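Local coordinates for protein oxidoreductase, 2OG-Fe(II) oxygenase family (Burkholderia pseudomallei, PDB 6N1F) that binds iron and is probably an iron-dependent oxidoreductase of the 2-oxoglutarate/Fe(II) oxygenase family, at residues M146-A158 with C205-N217. Numbering follows the deposited sequence.
Sequences MLKDSFIGMHLDA and CAHRHEVRTVRAN. With FE (Fe (III) ion), chain E.
His155 and Asp157 of 146-158 and His209 of 205-217 close on a single iron (III) ion. The metal is bound by His155 NE2 at 2.5 Å, Asp157 OD1 at 2.2 Å and His209 NE2 at 2.2 Å, with a water as fourth ligand. The two imidazoles come together obliquely, their planes 78° apart. A hydrogen bond from His155 ND1 to Gly153 O (3.0 Å), lying in the ring plane, helps fix the rotation of that ring, with NE2 facing the iron. As paired residues, His155 and His209 put their side chains on the same face; with CG between backbone N and carbonyl carbon (chi1 60° in His209) the rings swing in to the iron.

This is the HxD...H facial triad of the double-stranded beta-helix fold of 2-oxoglutarate oxygenases, here carried by two antiparallel backbones. Ile152 pairs with Val211 and His155 with His209, each exchanging two N-H...O bonds; between them the register slips by one residue in a beta bulge. Beyond 208-211, Asp149 N donates to Val214 O (2.7 Å) and Val214 N to Ser150 O.

Among apolar groups, Ile152 CG1 lies alongside Val211 CB on the histidines' face, while Met146, a selenomethionine, bends at chi3 (63°) to set CE against Val211 CG1 (3.9 Å) and Val214 CG2. At the other end, Leu156 CG meets Arg208 CG at 3.9 Å, the two side chains crossing at about a right angle.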
loop_
_atom_site.group_PDB
_atom_site.type_symbol
_atom_site.label_atom_id
_atom_site.label_comp_id
_atom_site.label_asym_id
_atom_site.label_seq_id
_atom_site.Cartn_x
_atom_site.Cartn_y
_atom_site.Cartn_z
HETATM N N MSE A 146 9.294 7.843 5.503
HETATM C CA MSE A 146 10.358 8.206 4.579
HETATM C C MSE A 146 10.776 9.645 4.803
HETATM O O MSE A 146 9.944 10.560 4.732
HETATM C CB MSE A 146 9.910 8.000 3.121
HETATM C CG MSE A 146 9.502 6.570 2.775
HETATM SE SE MSE A 146 8.939 6.450 0.907
HETATM C CE MSE A 146 10.597 6.945 0.012
ATOM N N LEU A 147 12.057 9.837 5.088
ATOM C CA LEU A 147 12.574 11.152 5.408
ATOM C C LEU A 147 13.032 11.862 4.136
ATOM O O LEU A 147 13.085 11.272 3.053
ATOM C CB LEU A 147 13.720 11.026 6.407
ATOM C CG LEU A 147 13.366 10.210 7.642
ATOM C CD1 LEU A 147 14.572 10.103 8.549
ATOM C CD2 LEU A 147 12.204 10.837 8.367
ATOM N N LYS A 148 13.368 13.149 4.280
ATOM C CA LYS A 148 13.805 13.945 3.141
ATOM C C LYS A 148 14.982 13.281 2.448
ATOM O O LYS A 148 15.925 12.834 3.105
ATOM C CB LYS A 148 14.201 15.346 3.593
ATOM C CG LYS A 148 14.474 16.310 2.462
ATOM C CD LYS A 148 14.715 17.715 3.005
ATOM C CE LYS A 148 15.282 18.639 1.934
ATOM N NZ LYS A 148 16.350 17.969 1.149
ATOM N N ASP A 149 14.904 13.198 1.118
ATOM C CA ASP A 149 15.918 12.665 0.205
ATOM C C ASP A 149 15.910 11.141 0.173
ATOM O O ASP A 149 16.729 10.550 -0.532
ATOM C CB ASP A 149 17.335 13.157 0.534
ATOM C CG ASP A 149 17.454 14.655 0.448
ATOM O OD1 ASP A 149 17.082 15.221 -0.604
ATOM O OD2 ASP A 149 17.896 15.270 1.438
ATOM N N SER A 150 15.014 10.487 0.897
ATOM C CA SER A 150 14.825 9.062 0.698
ATOM C C SER A 150 14.038 8.802 -0.590
ATOM O O SER A 150 13.388 9.689 -1.149
ATOM C CB SER A 150 14.094 8.453 1.897
ATOM O OG SER A 150 12.810 9.038 2.051
ATOM N N PHE A 151 14.106 7.558 -1.054
ATOM C CA PHE A 151 13.357 7.097 -2.216
ATOM C C PHE A 151 13.260 5.581 -2.146
ATOM O O PHE A 151 13.954 4.931 -1.360
ATOM C CB PHE A 151 14.011 7.538 -3.530
ATOM C CG PHE A 151 15.418 7.040 -3.708
ATOM C CD1 PHE A 151 15.665 5.792 -4.256
ATOM C CD2 PHE A 151 16.494 7.831 -3.343
ATOM C CE1 PHE A 151 16.962 5.335 -4.420
ATOM C CE2 PHE A 151 17.794 7.380 -3.501
ATOM C CZ PHE A 151 18.028 6.133 -4.040
ATOM N N ILE A 152 12.387 5.020 -2.979
ATOM C CA ILE A 152 12.317 3.579 -3.192
ATOM C C ILE A 152 12.625 3.333 -4.656
ATOM O O ILE A 152 11.791 3.618 -5.521
ATOM C CB ILE A 152 10.954 2.985 -2.837
ATOM C CG1 ILE A 152 10.560 3.357 -1.416
ATOM C CG2 ILE A 152 11.014 1.473 -2.996
ATOM C CD1 ILE A 152 11.468 2.761 -0.400
ATOM N N GLY A 153 13.803 2.792 -4.934
ATOM C CA GLY A 153 14.174 2.495 -6.301
ATOM C C GLY A 153 13.278 1.438 -6.916
ATOM O O GLY A 153 12.512 0.739 -6.247
HETATM N N MSE A 154 13.385 1.334 -8.231
HETATM C CA MSE A 154 12.597 0.400 -9.036
HETATM C C MSE A 154 12.607 -1.044 -8.513
HETATM O O MSE A 154 13.673 -1.574 -8.195
HETATM C CB MSE A 154 13.123 0.414 -10.468
HETATM C CG MSE A 154 12.171 -0.197 -11.442
HETATM SE SE MSE A 154 10.759 1.063 -11.825
HETATM C CE MSE A 154 11.670 1.996 -13.293
ATOM N N HIS A 155 11.436 -1.685 -8.434
ATOM C CA HIS A 155 11.383 -3.065 -7.963
ATOM C C HIS A 155 10.026 -3.680 -8.281
ATOM O O HIS A 155 9.099 -3.005 -8.738
ATOM C CB HIS A 155 11.646 -3.152 -6.462
ATOM C CG HIS A 155 10.537 -2.595 -5.634
ATOM N ND1 HIS A 155 10.367 -1.242 -5.436
ATOM C CD2 HIS A 155 9.526 -3.205 -4.972
ATOM C CE1 HIS A 155 9.304 -1.043 -4.677
ATOM N NE2 HIS A 155 8.779 -2.218 -4.378
ATOM N N LEU A 156 9.924 -4.981 -8.003
ATOM C CA LEU A 156 8.697 -5.760 -8.144
ATOM C C LEU A 156 8.335 -6.354 -6.793
ATOM O O LEU A 156 9.145 -7.071 -6.196
ATOM C CB LEU A 156 8.867 -6.883 -9.166
ATOM C CG LEU A 156 8.458 -6.648 -10.613
ATOM C CD1 LEU A 156 9.080 -7.726 -11.500
ATOM C CD2 LEU A 156 6.944 -6.651 -10.736
ATOM N N ASP A 157 7.122 -6.063 -6.319
ATOM C CA ASP A 157 6.662 -6.646 -5.063
ATOM C C ASP A 157 6.619 -8.161 -5.144
ATOM O O ASP A 157 6.907 -8.845 -4.157
ATOM C CB ASP A 157 5.286 -6.092 -4.699
ATOM C CG ASP A 157 5.346 -4.658 -4.211
ATOM O OD1 ASP A 157 6.421 -4.244 -3.714
ATOM O OD2 ASP A 157 4.316 -3.952 -4.315
ATOM N N ALA A 158 6.291 -8.700 -6.315
ATOM C CA ALA A 158 6.285 -10.143 -6.504
ATOM C C ALA A 158 7.623 -10.791 -6.159
ATOM O O ALA A 158 7.664 -11.998 -5.898
ATOM C CB ALA A 158 5.895 -10.464 -7.946
ATOM N N CYS A 205 0.465 -5.934 -8.462
ATOM C CA CYS A 205 1.875 -6.241 -8.244
ATOM C C CYS A 205 2.576 -6.751 -9.500
ATOM O O CYS A 205 3.742 -7.164 -9.424
ATOM C CB CYS A 205 2.016 -7.258 -7.105
ATOM S SG CYS A 205 1.306 -6.691 -5.525
ATOM N N ALA A 206 1.896 -6.725 -10.645
ATOM C CA ALA A 206 2.472 -7.150 -11.914
ATOM C C ALA A 206 3.406 -6.116 -12.523
ATOM O O ALA A 206 4.149 -6.452 -13.448
ATOM C CB ALA A 206 1.360 -7.463 -12.918
ATOM N N HIS A 207 3.375 -4.874 -12.053
ATOM C CA HIS A 207 4.142 -3.795 -12.653
ATOM C C HIS A 207 5.235 -3.338 -11.708
ATOM O O HIS A 207 5.010 -3.203 -10.502
ATOM C CB HIS A 207 3.260 -2.602 -12.996
ATOM C CG HIS A 207 2.175 -2.915 -13.971
ATOM N ND1 HIS A 207 2.430 -3.358 -15.250
ATOM C CD2 HIS A 207 0.828 -2.852 -13.854
ATOM C CE1 HIS A 207 1.286 -3.555 -15.879
ATOM N NE2 HIS A 207 0.298 -3.256 -15.055
ATOM N N ARG A 208 6.415 -3.106 -12.276
ATOM C CA ARG A 208 7.480 -2.438 -11.549
ATOM C C ARG A 208 6.997 -1.074 -11.075
ATOM O O ARG A 208 6.204 -0.414 -11.751
ATOM C CB ARG A 208 8.706 -2.301 -12.458
ATOM C CG ARG A 208 9.307 -3.629 -12.895
ATOM C CD ARG A 208 10.429 -3.463 -13.935
ATOM N NE ARG A 208 11.668 -2.890 -13.396
ATOM C CZ ARG A 208 12.557 -3.563 -12.662
ATOM N NH1 ARG A 208 12.343 -4.835 -12.355
ATOM N NH2 ARG A 208 13.659 -2.961 -12.222
ATOM N N HIS A 209 7.453 -0.654 -9.894
ATOM C CA HIS A 209 7.049 0.645 -9.361
ATOM C C HIS A 209 8.103 1.171 -8.393
ATOM O O HIS A 209 9.015 0.452 -7.978
ATOM C CB HIS A 209 5.688 0.580 -8.666
ATOM C CG HIS A 209 5.648 -0.368 -7.515
ATOM N ND1 HIS A 209 4.955 -1.559 -7.561
ATOM C CD2 HIS A 209 6.214 -0.305 -6.287
ATOM C CE1 HIS A 209 5.093 -2.186 -6.409
ATOM N NE2 HIS A 209 5.851 -1.448 -5.617
ATOM N N GLU A 210 7.943 2.439 -8.014
ATOM C CA GLU A 210 8.957 3.143 -7.246
ATOM C C GLU A 210 8.323 4.350 -6.585
ATOM O O GLU A 210 7.287 4.858 -7.026
ATOM C CB GLU A 210 10.104 3.616 -8.145
ATOM C CG GLU A 210 9.677 4.789 -9.000
ATOM C CD GLU A 210 10.806 5.406 -9.824
ATOM O OE1 GLU A 210 11.964 5.407 -9.358
ATOM O OE2 GLU A 210 10.523 5.899 -10.937
ATOM N N VAL A 211 8.988 4.839 -5.551
ATOM C CA VAL A 211 8.640 6.109 -4.937
ATOM C C VAL A 211 9.788 7.070 -5.209
ATOM O O VAL A 211 10.946 6.753 -4.917
ATOM C CB VAL A 211 8.369 5.947 -3.433
ATOM C CG1 VAL A 211 7.949 7.279 -2.827
ATOM C CG2 VAL A 211 7.295 4.865 -3.186
ATOM N N ARG A 212 9.479 8.223 -5.800
ATOM C CA ARG A 212 10.529 9.171 -6.133
ATOM C C ARG A 212 10.924 9.988 -4.908
ATOM O O ARG A 212 10.253 9.978 -3.867
ATOM C CB ARG A 212 10.105 10.084 -7.287
ATOM C CG ARG A 212 9.874 9.305 -8.562
ATOM C CD ARG A 212 9.607 10.189 -9.754
ATOM N NE ARG A 212 9.689 9.416 -10.990
ATOM C CZ ARG A 212 9.225 9.825 -12.167
ATOM N NH1 ARG A 212 8.613 11.000 -12.278
ATOM N NH2 ARG A 212 9.357 9.046 -13.230
ATOM N N THR A 213 12.044 10.693 -5.054
ATOM C CA THR A 213 12.714 11.345 -3.940
ATOM C C THR A 213 11.748 12.186 -3.124
ATOM O O THR A 213 10.959 12.956 -3.675
ATOM C CB THR A 213 13.849 12.228 -4.475
ATOM O OG1 THR A 213 14.632 11.461 -5.383
ATOM C CG2 THR A 213 14.735 12.703 -3.343
ATOM N N VAL A 214 11.823 12.030 -1.804
ATOM C CA VAL A 214 11.066 12.873 -0.889
ATOM C C VAL A 214 11.788 14.204 -0.784
ATOM O O VAL A 214 12.976 14.248 -0.456
ATOM C CB VAL A 214 10.914 12.215 0.487
ATOM C CG1 VAL A 214 10.206 13.159 1.428
ATOM C CG2 VAL A 214 10.120 10.912 0.363
ATOM N N ARG A 215 11.075 15.292 -1.060
ATOM C CA ARG A 215 11.713 16.588 -1.201
ATOM C C ARG A 215 11.497 17.500 -0.005
ATOM O O ARG A 215 12.191 18.517 0.104
ATOM C CB ARG A 215 11.235 17.281 -2.489
ATOM C CG ARG A 215 11.822 16.653 -3.759
ATOM C CD ARG A 215 11.690 17.528 -4.994
ATOM N NE ARG A 215 10.657 17.043 -5.899
ATOM C CZ ARG A 215 9.500 17.662 -6.126
ATOM N NH1 ARG A 215 9.230 18.816 -5.523
ATOM N NH2 ARG A 215 8.612 17.131 -6.965
ATOM N N ALA A 216 10.585 17.164 0.903
ATOM C CA ALA A 216 10.448 17.972 2.106
ATOM C C ALA A 216 9.800 17.144 3.205
ATOM O O ALA A 216 9.115 16.153 2.941
ATOM C CB ALA A 216 9.647 19.253 1.839
ATOM N N ASN A 217 10.027 17.594 4.443
ATOM C CA ASN A 217 9.626 16.953 5.691
ATOM C C ASN A 217 9.742 15.433 5.642
ATOM O O ASN A 217 10.853 14.891 5.659
ATOM C CB ASN A 217 8.202 17.364 6.074
ATOM C CG ASN A 217 7.908 17.132 7.553
ATOM O OD1 ASN A 217 8.823 17.037 8.376
ATOM N ND2 ASN A 217 6.628 17.036 7.895
HETATM FE FE FE E . 6.383 -2.068 -3.617
HETATM O O HOH W 1 13.299 14.733 6.687
HETATM O O HOH W 2 6.704 0.234 -2.643
#